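Local coordinates for protein monovalent Na+/H+ antiporter subunit A (Dietzia sp. DQ12-45-1b, PDB 7D3U) that probably works as an antiporter subunit of the Mrp complex, exchanging sodium ions for protons across the bacterial cell membrane, at residues I860-T864 against T889-F893; A739-L743 against S873-P877; L291-S295 against Y418-F422. All coordinates share one frame; numbering follows the deposited sequence.

Contact 1: I860-T864 against T889-F893; sequences IGVVT and TALIF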
loop_
_atom_site.group_PDB
_atom_site.type_symbol
_atom_site.label_atom_id
_atom_site.label_comp_id
_atom_site.label_asym_id
_atom_site.label_seq_id
_atom_site.Cartn_x
_atom_site.Cartn_y
_atom_site.Cartn_z
ATOM N N ILE B 860 -19.657 16.865 -17.870
ATOM C CA ILE B 860 -19.694 18.286 -18.195
ATOM C C ILE B 860 -18.404 18.962 -17.761
ATOM O O ILE B 860 -17.838 19.778 -18.497
ATOM C CB ILE B 860 -20.926 18.947 -17.553
ATOM C CG1 ILE B 860 -22.192 18.555 -18.314
ATOM C CG2 ILE B 860 -20.774 20.451 -17.535
ATOM C CD1 ILE B 860 -23.455 19.109 -17.711
ATOM N N GLY B 861 -17.910 18.628 -16.567
ATOM C CA GLY B 861 -16.655 19.206 -16.116
ATOM C C GLY B 861 -15.497 18.881 -17.038
ATOM O O GLY B 861 -14.795 19.780 -17.512
ATOM N N VAL B 862 -15.290 17.594 -17.321
ATOM C CA VAL B 862 -14.167 17.203 -18.165
ATOM C C VAL B 862 -14.330 17.722 -19.589
ATOM O O VAL B 862 -13.335 18.004 -20.260
ATOM C CB VAL B 862 -13.984 15.676 -18.143
ATOM C CG1 VAL B 862 -12.735 15.284 -18.903
ATOM C CG2 VAL B 862 -13.875 15.192 -16.714
ATOM N N VAL B 863 -15.561 17.894 -20.073
ATOM C CA VAL B 863 -15.748 18.395 -21.430
ATOM C C VAL B 863 -15.439 19.885 -21.495
ATOM O O VAL B 863 -14.672 20.335 -22.354
ATOM C CB VAL B 863 -17.169 18.088 -21.930
ATOM C CG1 VAL B 863 -17.523 19.004 -23.084
ATOM C CG2 VAL B 863 -17.268 16.641 -22.362
ATOM N N THR B 864 -16.031 20.678 -20.596
ATOM C CA THR B 864 -15.763 22.111 -20.623
ATOM C C THR B 864 -14.306 22.408 -20.307
ATOM O O THR B 864 -13.790 23.461 -20.698
ATOM C CB THR B 864 -16.672 22.860 -19.650
ATOM O OG1 THR B 864 -16.435 24.266 -19.777
ATOM C CG2 THR B 864 -16.371 22.461 -18.228
ATOM N N THR B 889 -16.779 29.857 -19.966
ATOM C CA THR B 889 -17.042 28.446 -19.713
ATOM C C THR B 889 -16.784 28.052 -18.267
ATOM O O THR B 889 -17.111 26.921 -17.885
ATOM C CB THR B 889 -16.196 27.569 -20.633
ATOM O OG1 THR B 889 -14.848 27.530 -20.149
ATOM C CG2 THR B 889 -16.211 28.117 -22.044
ATOM N N ALA B 890 -16.198 28.942 -17.463
ATOM C CA ALA B 890 -16.135 28.700 -16.028
ATOM C C ALA B 890 -17.525 28.490 -15.448
ATOM O O ALA B 890 -17.690 27.729 -14.492
ATOM C CB ALA B 890 -15.435 29.863 -15.329
ATOM N N LEU B 891 -18.541 29.131 -16.029
ATOM C CA LEU B 891 -19.910 28.903 -15.583
ATOM C C LEU B 891 -20.356 27.478 -15.887
ATOM O O LEU B 891 -21.057 26.856 -15.081
ATOM C CB LEU B 891 -20.849 29.918 -16.237
ATOM C CG LEU B 891 -22.349 29.805 -15.953
ATOM C CD1 LEU B 891 -22.665 30.017 -14.479
ATOM C CD2 LEU B 891 -23.130 30.783 -16.815
ATOM N N ILE B 892 -19.951 26.936 -17.036
ATOM C CA ILE B 892 -20.321 25.564 -17.367
ATOM C C ILE B 892 -19.574 24.583 -16.474
ATOM O O ILE B 892 -20.127 23.561 -16.050
ATOM C CB ILE B 892 -20.067 25.287 -18.859
ATOM C CG1 ILE B 892 -20.720 26.373 -19.713
ATOM C CG2 ILE B 892 -20.605 23.925 -19.244
ATOM C CD1 ILE B 892 -20.621 26.121 -21.195
ATOM N N PHE B 893 -18.311 24.879 -16.165
ATOM C CA PHE B 893 -17.573 24.054 -15.213
ATOM C C PHE B 893 -18.221 24.098 -13.833
ATOM O O PHE B 893 -18.269 23.084 -13.121
ATOM C CB PHE B 893 -16.120 24.521 -15.149
ATOM C CG PHE B 893 -15.209 23.573 -14.435
ATOM C CD1 PHE B 893 -14.737 22.439 -15.069
ATOM C CD2 PHE B 893 -14.815 23.819 -13.135
ATOM C CE1 PHE B 893 -13.896 21.567 -14.417
ATOM C CE2 PHE B 893 -13.975 22.950 -12.480
ATOM C CZ PHE B 893 -13.514 21.823 -13.121
#
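F893 reaches across from helix 890-912 to the flank of helix 850-866, with T864 and G861 lying along one edge of its ring. With CG anti to the backbone N (chi1 -168°), the F893 ring is carried across to these two residues. Starting at the root, F893 CB lies 3.7 Å from T864 CG2. One step out, F893 CD1 meets the same T864 methyl at 3.6 Å and also approaches G861 O, both near the plane of the ring. F893 CE1 continues past G861, 4.0 Å from G861 CA, and then meets L875 CD2. The far rim, CZ and CE2, turns to L743 and T742 of helix 739-762. The backbones come close beside this ring, the CA atoms of G861 and F893 being 5.0 Å apart.

T864 uses its other branch differently. Its hydroxyl lies anti to its own backbone N (chi1 -176°) and gives a weak hydrogen bond from T864 OG1 to T889 O, 3.3 Å. T889 O also accepts the helical bond from F893 N, the T864 hydroxyl adding a weak second one. Toward the surface, I860 CG2 meets I892 CG2 at 3.9 Å, the two side chains crossing at about a right angle. The whole is an antiparallel helical hairpin, predicted to span the membrane, within the MnhB-related region, its two helices linked by a segment that includes the small beta hairpin 880-882/885-887.

Contact 2: A739-L743 against S873-P877; sequences ALDTL and SFLLP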
loop_
_atom_site.group_PDB
_atom_site.type_symbol
_atom_site.label_atom_id
_atom_site.label_comp_id
_atom_site.label_asym_id
_atom_site.label_seq_id
_atom_site.Cartn_x
_atom_site.Cartn_y
_atom_site.Cartn_z
ATOM N N ALA B 739 -7.484 24.973 -12.313
ATOM C CA ALA B 739 -8.723 24.246 -12.549
ATOM C C ALA B 739 -8.541 22.741 -12.419
ATOM O O ALA B 739 -9.528 22.022 -12.227
ATOM C CB ALA B 739 -9.281 24.586 -13.930
ATOM N N LEU B 740 -7.303 22.253 -12.516
ATOM C CA LEU B 740 -7.060 20.824 -12.367
ATOM C C LEU B 740 -7.368 20.358 -10.951
ATOM O O LEU B 740 -7.886 19.255 -10.757
ATOM C CB LEU B 740 -5.617 20.497 -12.741
ATOM C CG LEU B 740 -5.465 19.706 -14.038
ATOM C CD1 LEU B 740 -4.004 19.465 -14.345
ATOM C CD2 LEU B 740 -6.223 18.396 -13.959
ATOM N N ASP B 741 -7.064 21.187 -9.950
ATOM C CA ASP B 741 -7.416 20.843 -8.576
ATOM C C ASP B 741 -8.923 20.714 -8.413
ATOM O O ASP B 741 -9.409 19.797 -7.739
ATOM C CB ASP B 741 -6.868 21.896 -7.614
ATOM C CG ASP B 741 -5.359 21.978 -7.639
ATOM O OD1 ASP B 741 -4.733 21.147 -8.326
ATOM O OD2 ASP B 741 -4.800 22.874 -6.973
ATOM N N THR B 742 -9.682 21.621 -9.028
ATOM C CA THR B 742 -11.133 21.565 -8.913
ATOM C C THR B 742 -11.698 20.350 -9.634
ATOM O O THR B 742 -12.604 19.682 -9.121
ATOM C CB THR B 742 -11.752 22.846 -9.463
ATOM O OG1 THR B 742 -11.106 23.976 -8.869
ATOM C CG2 THR B 742 -13.227 22.894 -9.139
ATOM N N LEU B 743 -11.179 20.051 -10.826
ATOM C CA LEU B 743 -11.593 18.834 -11.515
ATOM C C LEU B 743 -11.292 17.604 -10.671
ATOM O O LEU B 743 -12.134 16.706 -10.539
ATOM C CB LEU B 743 -10.896 18.740 -12.870
ATOM C CG LEU B 743 -11.307 17.565 -13.751
ATOM C CD1 LEU B 743 -12.810 17.553 -13.940
ATOM C CD2 LEU B 743 -10.595 17.636 -15.087
ATOM N N SER B 873 -5.203 25.240 -24.139
ATOM C CA SER B 873 -4.926 23.878 -23.708
ATOM C C SER B 873 -6.061 23.405 -22.809
ATOM O O SER B 873 -7.131 24.017 -22.752
ATOM C CB SER B 873 -3.572 23.803 -23.000
ATOM O OG SER B 873 -3.743 23.791 -21.595
ATOM N N PHE B 874 -5.817 22.310 -22.095
ATOM C CA PHE B 874 -6.845 21.695 -21.268
ATOM C C PHE B 874 -7.189 22.580 -20.077
ATOM O O PHE B 874 -6.313 23.199 -19.468
ATOM C CB PHE B 874 -6.374 20.324 -20.787
ATOM C CG PHE B 874 -7.402 19.561 -20.004
ATOM C CD1 PHE B 874 -8.628 19.252 -20.560
ATOM C CD2 PHE B 874 -7.133 19.137 -18.716
ATOM C CE1 PHE B 874 -9.571 18.546 -19.842
ATOM C CE2 PHE B 874 -8.071 18.429 -17.996
ATOM C CZ PHE B 874 -9.292 18.135 -18.559
ATOM N N LEU B 875 -8.481 22.633 -19.751
ATOM C CA LEU B 875 -8.989 23.376 -18.597
ATOM C C LEU B 875 -8.626 24.857 -18.683
ATOM O O LEU B 875 -8.082 25.445 -17.747
ATOM C CB LEU B 875 -8.493 22.762 -17.286
ATOM C CG LEU B 875 -9.348 21.621 -16.737
ATOM C CD1 LEU B 875 -8.635 20.924 -15.602
ATOM C CD2 LEU B 875 -10.698 22.135 -16.277
ATOM N N LEU B 876 -8.936 25.461 -19.825
ATOM C CA LEU B 876 -8.758 26.883 -20.032
ATOM C C LEU B 876 -10.092 27.512 -20.404
ATOM O O LEU B 876 -10.776 27.009 -21.306
ATOM C CB LEU B 876 -7.726 27.153 -21.132
ATOM C CG LEU B 876 -7.423 28.623 -21.415
ATOM C CD1 LEU B 876 -6.748 29.271 -20.224
ATOM C CD2 LEU B 876 -6.550 28.748 -22.643
ATOM N N PRO B 877 -10.507 28.591 -19.739
ATOM C CA PRO B 877 -11.786 29.218 -20.080
ATOM C C PRO B 877 -11.785 29.771 -21.496
ATOM O O PRO B 877 -10.749 30.161 -22.038
ATOM C CB PRO B 877 -11.918 30.340 -19.043
ATOM C CG PRO B 877 -10.519 30.594 -18.590
ATOM C CD PRO B 877 -9.872 29.248 -18.587
#
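A739 opens the contact with its methyl turned to L875: A739 CB lies 3.7 Å from L875 CD2, with L875 CB close by. The carbonyl of A739 is tied into the helix by L743 N, and L875 CD1 lies against its oxygen. Next in line, L875 CD1 settles on the backbone of L740, 3.6 Å from L740 CA, and L740 CG meets L875 CD1 at 3.7 Å, the two leucine chains crossing at about a right angle. L740 CD2 is a looser neighbour of the F874 ring edge. So L875, from the connection between helix 850-866 and strand 880-882, lays its CD1 branch on residues A739 to L743 of helix 739-762, joining the MbhE-related and MnhB-related regions of the chain. Its backbone takes up the left-handed helical conformation (phi 59°, psi 51°) and is hydrogen-bonded to that of G865. Cutting L875 back to an alanine is likely to leave A739 CB, L740 CG and L743 CD2 without the leucine branches they pack on, opening a gap between helix and connection.

One turn on, with CG anti to the backbone N (chi1 -176°), L743 sends CD2 to the edge of F874, 3.7 Å from F874 CZ, and to L875 CD1 at 3.9 Å. F874 also presents a face to L875 CG within its own segment. T8 of the neighbouring subunit D chain packs on F874, and A64 N of that chain hydrogen-bonds S873 OG.

Contact 3: L291-S295 against Y418-F422; sequences LLAYS and YSARF
S295 and Y418 make the polar link: S295 OG and Y418 OH share a hydrogen bond of 2.8 Å in which either hydroxyl could be the donor. The tyrosine is brought there by a first torsion that sets CG between the backbone N and the carbonyl carbon (chi1 77°). Both oxygens have further partners, S295 OG bonding K329 NZ and Y418 OH bonding Q299 NE2, so the pair belongs to a buried polar chain between helices. These helices, 288-308 and 402-423, run nearly antiparallel, the short segments at 154° with axes 11.4 Å apart, in the antiporter-like membrane bundle related to complex I.

The apolar packing centres on L291 and F422. L291 CD2 comes in at the edge of the F422 ring, 3.4 Å from F422 CD2, and is a more distant neighbour of Y418. L292 meets the same ring further round, L292 CD2 being 3.7 Å from F422 CE2.

A third kind of contact is apolar against charged: L291 CD1 lies at the edge of the R421 guanidinium, 3.3 Å from R421 NE, where the arginine chain, bent at chi2 and chi3, brings its NE alongside. R421 NH1 has a weak hydrogen bond to A282 O.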
loop_
_atom_site.group_PDB
_atom_site.type_symbol
_atom_site.label_atom_id
_atom_site.label_comp_id
_atom_site.label_asym_id
_atom_site.label_seq_id
_atom_site.Cartn_x
_atom_site.Cartn_y
_atom_site.Cartn_z
ATOM N N LEU B 291 26.043 -43.930 0.858
ATOM C CA LEU B 291 27.483 -44.157 0.864
ATOM C C LEU B 291 28.160 -43.392 -0.260
ATOM O O LEU B 291 29.207 -42.771 -0.054
ATOM C CB LEU B 291 27.783 -45.649 0.746
ATOM C CG LEU B 291 29.256 -46.045 0.853
ATOM C CD1 LEU B 291 29.386 -47.329 1.641
ATOM C CD2 LEU B 291 29.893 -46.197 -0.515
ATOM N N LEU B 292 27.579 -43.421 -1.459
ATOM C CA LEU B 292 28.161 -42.687 -2.573
ATOM C C LEU B 292 28.128 -41.181 -2.360
ATOM O O LEU B 292 29.070 -40.497 -2.771
ATOM C CB LEU B 292 27.445 -43.052 -3.871
ATOM C CG LEU B 292 27.941 -44.345 -4.514
ATOM C CD1 LEU B 292 27.127 -44.683 -5.746
ATOM C CD2 LEU B 292 29.413 -44.232 -4.859
ATOM N N ALA B 293 27.098 -40.653 -1.705
ATOM C CA ALA B 293 27.071 -39.231 -1.391
ATOM C C ALA B 293 28.123 -38.850 -0.360
ATOM O O ALA B 293 28.848 -37.865 -0.547
ATOM C CB ALA B 293 25.684 -38.828 -0.891
ATOM N N TYR B 294 28.232 -39.615 0.728
ATOM C CA TYR B 294 29.265 -39.330 1.715
ATOM C C TYR B 294 30.662 -39.650 1.205
ATOM O O TYR B 294 31.641 -39.243 1.837
ATOM C CB TYR B 294 28.992 -40.103 3.002
ATOM C CG TYR B 294 27.942 -39.466 3.876
ATOM C CD1 TYR B 294 28.194 -38.271 4.534
ATOM C CD2 TYR B 294 26.702 -40.058 4.048
ATOM C CE1 TYR B 294 27.239 -37.685 5.335
ATOM C CE2 TYR B 294 25.741 -39.479 4.846
ATOM C CZ TYR B 294 26.015 -38.294 5.489
ATOM O OH TYR B 294 25.058 -37.713 6.287
ATOM N N SER B 295 30.776 -40.368 0.091
ATOM C CA SER B 295 32.057 -40.569 -0.568
ATOM C C SER B 295 32.406 -39.409 -1.486
ATOM O O SER B 295 33.563 -38.981 -1.531
ATOM C CB SER B 295 32.035 -41.865 -1.372
ATOM O OG SER B 295 32.968 -41.806 -2.435
ATOM N N TYR B 418 35.898 -47.838 2.917
ATOM C CA TYR B 418 34.527 -47.814 2.421
ATOM C C TYR B 418 34.432 -48.234 0.957
ATOM O O TYR B 418 33.397 -48.761 0.546
ATOM C CB TYR B 418 33.870 -46.445 2.667
ATOM C CG TYR B 418 34.230 -45.285 1.757
ATOM C CD1 TYR B 418 33.958 -45.311 0.396
ATOM C CD2 TYR B 418 34.770 -44.125 2.286
ATOM C CE1 TYR B 418 34.273 -44.248 -0.413
ATOM C CE2 TYR B 418 35.075 -43.050 1.485
ATOM C CZ TYR B 418 34.827 -43.117 0.137
ATOM O OH TYR B 418 35.138 -42.045 -0.663
ATOM N N SER B 419 35.489 -48.056 0.160
ATOM C CA SER B 419 35.443 -48.585 -1.201
ATOM C C SER B 419 35.486 -50.109 -1.202
ATOM O O SER B 419 34.785 -50.757 -1.991
ATOM C CB SER B 419 36.589 -48.012 -2.029
ATOM O OG SER B 419 37.833 -48.429 -1.509
ATOM N N ALA B 420 36.298 -50.703 -0.324
ATOM C CA ALA B 420 36.294 -52.155 -0.189
ATOM C C ALA B 420 34.945 -52.649 0.313
ATOM O O ALA B 420 34.471 -53.712 -0.103
ATOM C CB ALA B 420 37.414 -52.602 0.749
ATOM N N ARG B 421 34.313 -51.892 1.211
ATOM C CA ARG B 421 32.964 -52.242 1.645
ATOM C C ARG B 421 31.966 -52.124 0.502
ATOM O O ARG B 421 30.995 -52.887 0.439
ATOM C CB ARG B 421 32.547 -51.352 2.813
ATOM C CG ARG B 421 31.425 -51.919 3.656
ATOM C CD ARG B 421 30.081 -51.398 3.195
ATOM N NE ARG B 421 29.927 -49.983 3.499
ATOM C CZ ARG B 421 29.572 -49.513 4.687
ATOM N NH1 ARG B 421 29.453 -48.207 4.876
ATOM N NH2 ARG B 421 29.335 -50.348 5.689
ATOM N N PHE B 422 32.179 -51.166 -0.399
ATOM C CA PHE B 422 31.344 -51.046 -1.588
ATOM C C PHE B 422 31.459 -52.289 -2.458
ATOM O O PHE B 422 30.449 -52.894 -2.835
ATOM C CB PHE B 422 31.745 -49.797 -2.377
ATOM C CG PHE B 422 30.755 -49.391 -3.429
ATOM C CD1 PHE B 422 30.601 -50.133 -4.585
ATOM C CD2 PHE B 422 29.991 -48.253 -3.269
ATOM C CE1 PHE B 422 29.694 -49.757 -5.548
ATOM C CE2 PHE B 422 29.086 -47.870 -4.230
ATOM C CZ PHE B 422 28.937 -48.623 -5.372
#

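Overall arrangement
Contacts 1 and 2 are neighbours, their centres 9 Å apart; they touch and share the packing of helix 890-912 against helix 739-762 and the connection carrying 873-877, which together form one cluster. Contact 3 lies in another bundle on the opposite side of the chain's centre, its centre about 86 Å from that of contact 1 and about 81 Å from that of contact 2. The chemistry follows the setting. Contact 1 is partly buried, with an aliphatic pair toward the surface and a weak hydroxyl-to-carbonyl bond; contact 2 is buried and purely apolar across its segments; contact 3, also buried, is the one that links two polar side chains.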